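Local coordinates for protein hemolysin (Xylella fastidiosa, PDB 2R8D) that binds magnesium and manganese ions through its transporter-associated (CorC_HlyC) domain, part of a membrane protein with CBS domains that may bind FAD, at residues G59-V64 with V78-A83; R15-F20 with L89-N94. All blocks are in the same frame, centred on the assembly; numbering follows the deposited sequence.

How the interactions relate
Both contacts lie in one CorC_HlyC domain, and along the chain interaction 1 is nested inside the loop that interaction 2 closes. They meet where Val78 packs against Leu89, CG1 to CB at 3.8 Å, although their centres are about 20 Å apart. Interaction 2 belongs to the five-stranded sheet and is held by paired backbone hydrogen bonds, with a polar turn at its outer end. Interaction 1 joins the loop after helix 50-58 to a loop and short strand through aliphatic side chains and methyl-to-backbone contacts, leaving the polar chemistry to the metals on the far side of 78-83. Each is partly buried and each reaches the second subunit, interaction 1 through shared ions, interaction 2 through a salt bridge.

Interaction 1: residues G59-V64 with V78-A83; sequences GRIPHV and VDLDGA. With MG (magnesium ion), chain C; MN (manganese (II) ion), chain B.
The metal-binding loop of this CorC_HlyC domain illustrates how one short segment can separate an ionic face from an oily one, with Leu80 turned toward Ile61 and Val64 while its neighbours Asp79 and Asp81 hold the ions. Segment 59-64 follows helix 50-58 and runs roughly against the direction of 78-83. CG2 of Ile61 meets CD1 of Leu80 at 3.6 Å, the two side chains crossing at about a right angle, and CD1 of Ile61 reaches on to CB of Ala83. The other branch of Leu80, CD2, lies 3.5 Å from the carbonyl O of Pro62. Val64 straddles the strand's start: CG1, anti to the backbone N (chi1 171°), sits 3.6 Å from O of Val78, whereas CG2 comes within 3.8 Å of CB of Leu80. Pro62 and Leu80 also touch Ile85, which extends this apolar patch.

On the metal side both aspartates bridge. OD1 of Asp79 binds magnesium at 2.2 Å and its OD2 binds manganese at 2.1 Å; Asp81 divides its oxygens in the same way. Three waters join the magnesium shell, one of them also donating to O of Leu80. Asp86 of the second subunit completes that shell, while the six ligands of the manganese include Asp79, Asp81 and Asp86 of this chain and Asp79 and Asp81 of the second subunit. So many carboxylates brought together would probably repel one another without the cations. The ions therefore plausibly help to join the subunits, while Leu80, between the two aspartates, meets Ile61 and Val64 on the other side.

Interaction 2: residues R15-F20 with L89-N94; sequences REDGSF and LLQRLN
Phe20 and Leu90 form an antiparallel hydrogen-bonded pair in the five-stranded sheet, where strand 20-22 lies beside 89-92. N of Phe20 donates to O of Leu90 at 2.9 Å and N of Leu90 returns a bond to O of Phe20 at 2.8 Å, both nearly straight and in the carbonyl plane. This is the tight part: CB of Ser19 presses to 3.3 Å from O of Leu90, and on the sheet face of Phe20 and Leu90 both side chains reach Leu35 of helix 28-35. CD1 of Leu89 touches CD and NH1 of Arg15, whose chain bends at chi3 (58°) and crosses the leucine at about a right angle; the NE of Arg15 makes a salt bridge with Glu76 of the second subunit.

Toward solvent the contact loosens. Asp17, in the type I turn from Arg15 to Gly18, stays 4.4 Å from Gln91, measured OD2 to NE2, and a water accepting from this NE2 gives only a weak bond to OD2. The other carboxylate oxygen of Asp17, OD1, closes an Asx turn: it takes N of Ser19 from above the carboxylate plane and, through its syn lone pair, the hydroxyl OG of Ser19 at 2.6 Å.

Interaction 1: residues G59-V64 with V78-A83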
loop_
_atom_site.group_PDB
_atom_site.type_symbol
_atom_site.label_atom_id
_atom_site.label_comp_id
_atom_site.label_asym_id
_atom_site.label_seq_id
_atom_site.Cartn_x
_atom_site.Cartn_y
_atom_site.Cartn_z
ATOM N N GLY A 59 1.583 -19.145 -6.538
ATOM C CA GLY A 59 2.302 -20.386 -6.218
ATOM C C GLY A 59 3.660 -20.082 -5.605
ATOM O O GLY A 59 4.591 -20.864 -5.723
ATOM N N ARG A 60 3.758 -18.925 -4.958
ATOM C CA ARG A 60 4.996 -18.429 -4.369
ATOM C C ARG A 60 4.653 -17.134 -3.664
ATOM O O ARG A 60 3.553 -16.618 -3.831
ATOM C CB ARG A 60 6.080 -18.175 -5.439
ATOM C CG ARG A 60 5.683 -17.148 -6.465
ATOM C CD ARG A 60 6.704 -16.906 -7.574
ATOM N NE ARG A 60 6.029 -16.236 -8.683
ATOM C CZ ARG A 60 5.780 -14.925 -8.752
ATOM N NH1 ARG A 60 5.130 -14.430 -9.794
ATOM N NH2 ARG A 60 6.188 -14.099 -7.803
ATOM N N ILE A 61 5.582 -16.624 -2.860
ATOM C CA ILE A 61 5.387 -15.335 -2.211
ATOM C C ILE A 61 5.705 -14.246 -3.251
ATOM O O ILE A 61 6.832 -14.160 -3.712
ATOM C CB ILE A 61 6.315 -15.170 -0.990
ATOM C CG1 ILE A 61 6.102 -16.315 0.012
ATOM C CG2 ILE A 61 6.114 -13.788 -0.365
ATOM C CD1 ILE A 61 7.257 -16.561 0.936
ATOM N N PRO A 62 4.716 -13.414 -3.607
ATOM C CA PRO A 62 4.916 -12.433 -4.681
ATOM C C PRO A 62 5.716 -11.184 -4.257
ATOM O O PRO A 62 5.808 -10.882 -3.062
ATOM C CB PRO A 62 3.490 -12.047 -5.078
ATOM C CG PRO A 62 2.694 -12.215 -3.815
ATOM C CD PRO A 62 3.356 -13.352 -3.031
ATOM N N HIS A 63 6.296 -10.478 -5.233
ATOM C CA HIS A 63 6.887 -9.179 -4.987
ATOM C C HIS A 63 5.782 -8.136 -4.811
ATOM O O HIS A 63 4.702 -8.235 -5.390
ATOM C CB HIS A 63 7.764 -8.747 -6.175
ATOM C CG HIS A 63 8.980 -9.587 -6.379
ATOM N ND1 HIS A 63 8.926 -10.877 -6.867
ATOM C CD2 HIS A 63 10.295 -9.296 -6.227
ATOM C CE1 HIS A 63 10.151 -11.359 -6.966
ATOM N NE2 HIS A 63 11.001 -10.417 -6.594
ATOM N N VAL A 64 6.058 -7.120 -4.007
ATOM C CA VAL A 64 5.251 -5.924 -4.021
ATOM C C VAL A 64 5.172 -5.399 -5.461
ATOM O O VAL A 64 6.153 -5.445 -6.190
ATOM C CB VAL A 64 5.838 -4.886 -3.040
ATOM C CG1 VAL A 64 5.169 -3.545 -3.183
ATOM C CG2 VAL A 64 5.717 -5.413 -1.600
ATOM N N VAL A 78 0.847 -4.560 -2.044
ATOM C CA VAL A 78 1.451 -3.225 -1.794
ATOM C C VAL A 78 2.396 -3.198 -0.602
ATOM O O VAL A 78 3.217 -2.296 -0.484
ATOM C CB VAL A 78 0.422 -2.043 -1.753
ATOM C CG1 VAL A 78 -0.215 -1.836 -3.145
ATOM C CG2 VAL A 78 -0.608 -2.210 -0.693
ATOM N N ASP A 79 2.273 -4.195 0.264
ATOM C CA ASP A 79 3.142 -4.329 1.439
ATOM C C ASP A 79 3.371 -5.798 1.810
ATOM O O ASP A 79 2.415 -6.551 2.066
ATOM C CB ASP A 79 2.540 -3.552 2.623
ATOM C CG ASP A 79 3.396 -3.650 3.876
ATOM O OD1 ASP A 79 4.588 -3.325 3.818
ATOM O OD2 ASP A 79 2.897 -4.111 4.915
ATOM N N LEU A 80 4.642 -6.199 1.842
ATOM C CA LEU A 80 5.034 -7.553 2.203
ATOM C C LEU A 80 5.935 -7.503 3.439
ATOM O O LEU A 80 7.048 -6.953 3.373
ATOM C CB LEU A 80 5.774 -8.197 1.008
ATOM C CG LEU A 80 6.301 -9.623 1.086
ATOM C CD1 LEU A 80 5.132 -10.671 1.087
ATOM C CD2 LEU A 80 7.330 -9.881 -0.041
ATOM N N ASP A 81 5.462 -8.062 4.555
ATOM C CA ASP A 81 6.194 -7.991 5.805
ATOM C C ASP A 81 6.783 -9.343 6.147
ATOM O O ASP A 81 6.100 -10.210 6.718
ATOM C CB ASP A 81 5.272 -7.478 6.918
ATOM C CG ASP A 81 4.828 -6.062 6.677
ATOM O OD1 ASP A 81 5.518 -5.340 5.910
ATOM O OD2 ASP A 81 3.797 -5.655 7.242
ATOM N N GLY A 82 8.053 -9.520 5.786
ATOM C CA GLY A 82 8.683 -10.829 5.830
ATOM C C GLY A 82 8.006 -11.661 4.755
ATOM O O GLY A 82 8.015 -11.285 3.593
ATOM N N ALA A 83 7.401 -12.778 5.146
ATOM C CA ALA A 83 6.663 -13.612 4.195
ATOM C C ALA A 83 5.185 -13.249 4.177
ATOM O O ALA A 83 4.414 -13.728 3.340
ATOM C CB ALA A 83 6.868 -15.121 4.517
HETATM MG MG MG C . 6.170 -3.451 5.299
HETATM MN MN MN B . 2.826 -3.730 6.939
HETATM O O HOH W 1 7.586 -4.381 4.264
HETATM O O HOH W 2 7.590 -3.489 7.063
HETATM O O HOH W 3 6.971 -1.466 4.884
#

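Interaction 2: residues R15-F20 with L89-N94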
loop_
_atom_site.group_PDB
_atom_site.type_symbol
_atom_site.label_atom_id
_atom_site.label_comp_id
_atom_site.label_asym_id
_atom_site.label_seq_id
_atom_site.Cartn_x
_atom_site.Cartn_y
_atom_site.Cartn_z
ATOM N N ARG A 15 -9.786 4.411 -0.499
ATOM C CA ARG A 15 -8.973 5.539 -0.918
ATOM C C ARG A 15 -9.843 6.616 -1.559
ATOM O O ARG A 15 -11.013 6.383 -1.906
ATOM C CB ARG A 15 -7.880 5.074 -1.907
ATOM C CG ARG A 15 -6.965 4.020 -1.325
ATOM C CD ARG A 15 -5.994 3.576 -2.354
ATOM N NE ARG A 15 -5.191 4.688 -2.868
ATOM C CZ ARG A 15 -4.802 4.784 -4.141
ATOM N NH1 ARG A 15 -5.181 3.853 -5.022
ATOM N NH2 ARG A 15 -4.043 5.795 -4.538
ATOM N N GLU A 16 -9.261 7.798 -1.768
ATOM C CA GLU A 16 -10.004 8.888 -2.406
ATOM C C GLU A 16 -10.669 8.492 -3.747
ATOM O O GLU A 16 -11.780 8.956 -4.078
ATOM C CB GLU A 16 -9.058 10.087 -2.620
ATOM C CG GLU A 16 -9.741 11.323 -3.178
ATOM C CD GLU A 16 -8.870 12.571 -3.077
ATOM O OE1 GLU A 16 -8.091 12.839 -4.026
ATOM O OE2 GLU A 16 -9.004 13.284 -2.053
ATOM N N ASP A 17 -9.994 7.661 -4.547
ATOM C CA ASP A 17 -10.570 7.337 -5.862
ATOM C C ASP A 17 -11.584 6.170 -5.816
ATOM O O ASP A 17 -12.056 5.726 -6.854
ATOM C CB ASP A 17 -9.486 7.066 -6.906
ATOM C CG ASP A 17 -8.682 5.833 -6.598
ATOM O OD1 ASP A 17 -8.892 5.191 -5.546
ATOM O OD2 ASP A 17 -7.783 5.514 -7.387
ATOM N N GLY A 18 -11.875 5.663 -4.619
ATOM C CA GLY A 18 -12.864 4.613 -4.470
ATOM C C GLY A 18 -12.289 3.210 -4.408
ATOM O O GLY A 18 -13.028 2.264 -4.085
ATOM N N SER A 19 -10.998 3.077 -4.710
ATOM C CA SER A 19 -10.279 1.811 -4.594
ATOM C C SER A 19 -10.045 1.426 -3.119
ATOM O O SER A 19 -10.114 2.275 -2.225
ATOM C CB SER A 19 -8.961 1.860 -5.361
ATOM O OG SER A 19 -8.064 2.832 -4.836
ATOM N N PHE A 20 -9.788 0.150 -2.856
ATOM C CA PHE A 20 -9.700 -0.348 -1.479
ATOM C C PHE A 20 -8.289 -0.785 -1.100
ATOM O O PHE A 20 -7.626 -1.467 -1.870
ATOM C CB PHE A 20 -10.657 -1.538 -1.266
ATOM C CG PHE A 20 -12.131 -1.229 -1.521
ATOM C CD1 PHE A 20 -12.742 -0.116 -0.950
ATOM C CD2 PHE A 20 -12.916 -2.100 -2.239
ATOM C CE1 PHE A 20 -14.065 0.183 -1.163
ATOM C CE2 PHE A 20 -14.293 -1.841 -2.442
ATOM C CZ PHE A 20 -14.869 -0.693 -1.897
ATOM N N LEU A 89 -3.895 -3.670 -2.658
ATOM C CA LEU A 89 -4.723 -2.652 -3.277
ATOM C C LEU A 89 -5.702 -3.324 -4.240
ATOM O O LEU A 89 -5.282 -4.086 -5.132
ATOM C CB LEU A 89 -3.862 -1.613 -4.016
ATOM C CG LEU A 89 -4.611 -0.579 -4.886
ATOM C CD1 LEU A 89 -5.469 0.332 -4.016
ATOM C CD2 LEU A 89 -3.637 0.233 -5.738
ATOM N N LEU A 90 -6.995 -3.024 -4.074
ATOM C CA LEU A 90 -8.034 -3.530 -4.972
ATOM C C LEU A 90 -8.664 -2.394 -5.764
ATOM O O LEU A 90 -9.164 -1.423 -5.173
ATOM C CB LEU A 90 -9.116 -4.281 -4.182
ATOM C CG LEU A 90 -8.697 -5.740 -3.986
ATOM C CD1 LEU A 90 -7.724 -5.950 -2.843
ATOM C CD2 LEU A 90 -9.880 -6.629 -3.865
ATOM N N GLN A 91 -8.635 -2.528 -7.086
ATOM C CA GLN A 91 -9.254 -1.577 -8.018
ATOM C C GLN A 91 -10.172 -2.326 -8.972
ATOM O O GLN A 91 -9.823 -3.393 -9.495
ATOM C CB GLN A 91 -8.200 -0.843 -8.839
ATOM C CG GLN A 91 -7.080 -0.204 -8.017
ATOM C CD GLN A 91 -6.110 0.595 -8.902
ATOM O OE1 GLN A 91 -5.003 0.139 -9.202
ATOM N NE2 GLN A 91 -6.537 1.792 -9.330
ATOM N N ARG A 92 -11.350 -1.761 -9.208
ATOM C CA ARG A 92 -12.297 -2.348 -10.147
ATOM C C ARG A 92 -11.784 -2.106 -11.563
ATOM O O ARG A 92 -11.383 -0.996 -11.891
ATOM C CB ARG A 92 -13.717 -1.795 -9.934
ATOM C CG ARG A 92 -14.783 -2.565 -10.690
ATOM C CD ARG A 92 -16.016 -2.852 -9.858
ATOM N NE ARG A 92 -16.924 -1.709 -9.735
ATOM C CZ ARG A 92 -18.014 -1.684 -8.957
ATOM N NH1 ARG A 92 -18.772 -0.595 -8.909
ATOM N NH2 ARG A 92 -18.360 -2.741 -8.223
ATOM N N LEU A 93 -11.730 -3.165 -12.365
ATOM C CA LEU A 93 -11.447 -3.029 -13.802
ATOM C C LEU A 93 -12.640 -2.324 -14.486
ATOM O O LEU A 93 -13.801 -2.682 -14.241
ATOM C CB LEU A 93 -11.172 -4.399 -14.430
ATOM C CG LEU A 93 -10.151 -5.301 -13.709
ATOM C CD1 LEU A 93 -10.390 -6.771 -14.036
ATOM C CD2 LEU A 93 -8.708 -4.913 -14.013
ATOM N N ASN A 94 -12.344 -1.309 -15.305
ATOM C CA ASN A 94 -13.361 -0.525 -16.054
ATOM C C ASN A 94 -14.363 0.288 -15.205
ATOM O O ASN A 94 -14.169 0.513 -13.988
ATOM C CB ASN A 94 -14.120 -1.418 -17.046
ATOM C CG ASN A 94 -13.188 -2.285 -17.878
ATOM O OD1 ASN A 94 -12.447 -1.776 -18.721
ATOM N ND2 ASN A 94 -13.216 -3.599 -17.641
HETATM O O HOH W 4 -9.000 2.906 -9.077
#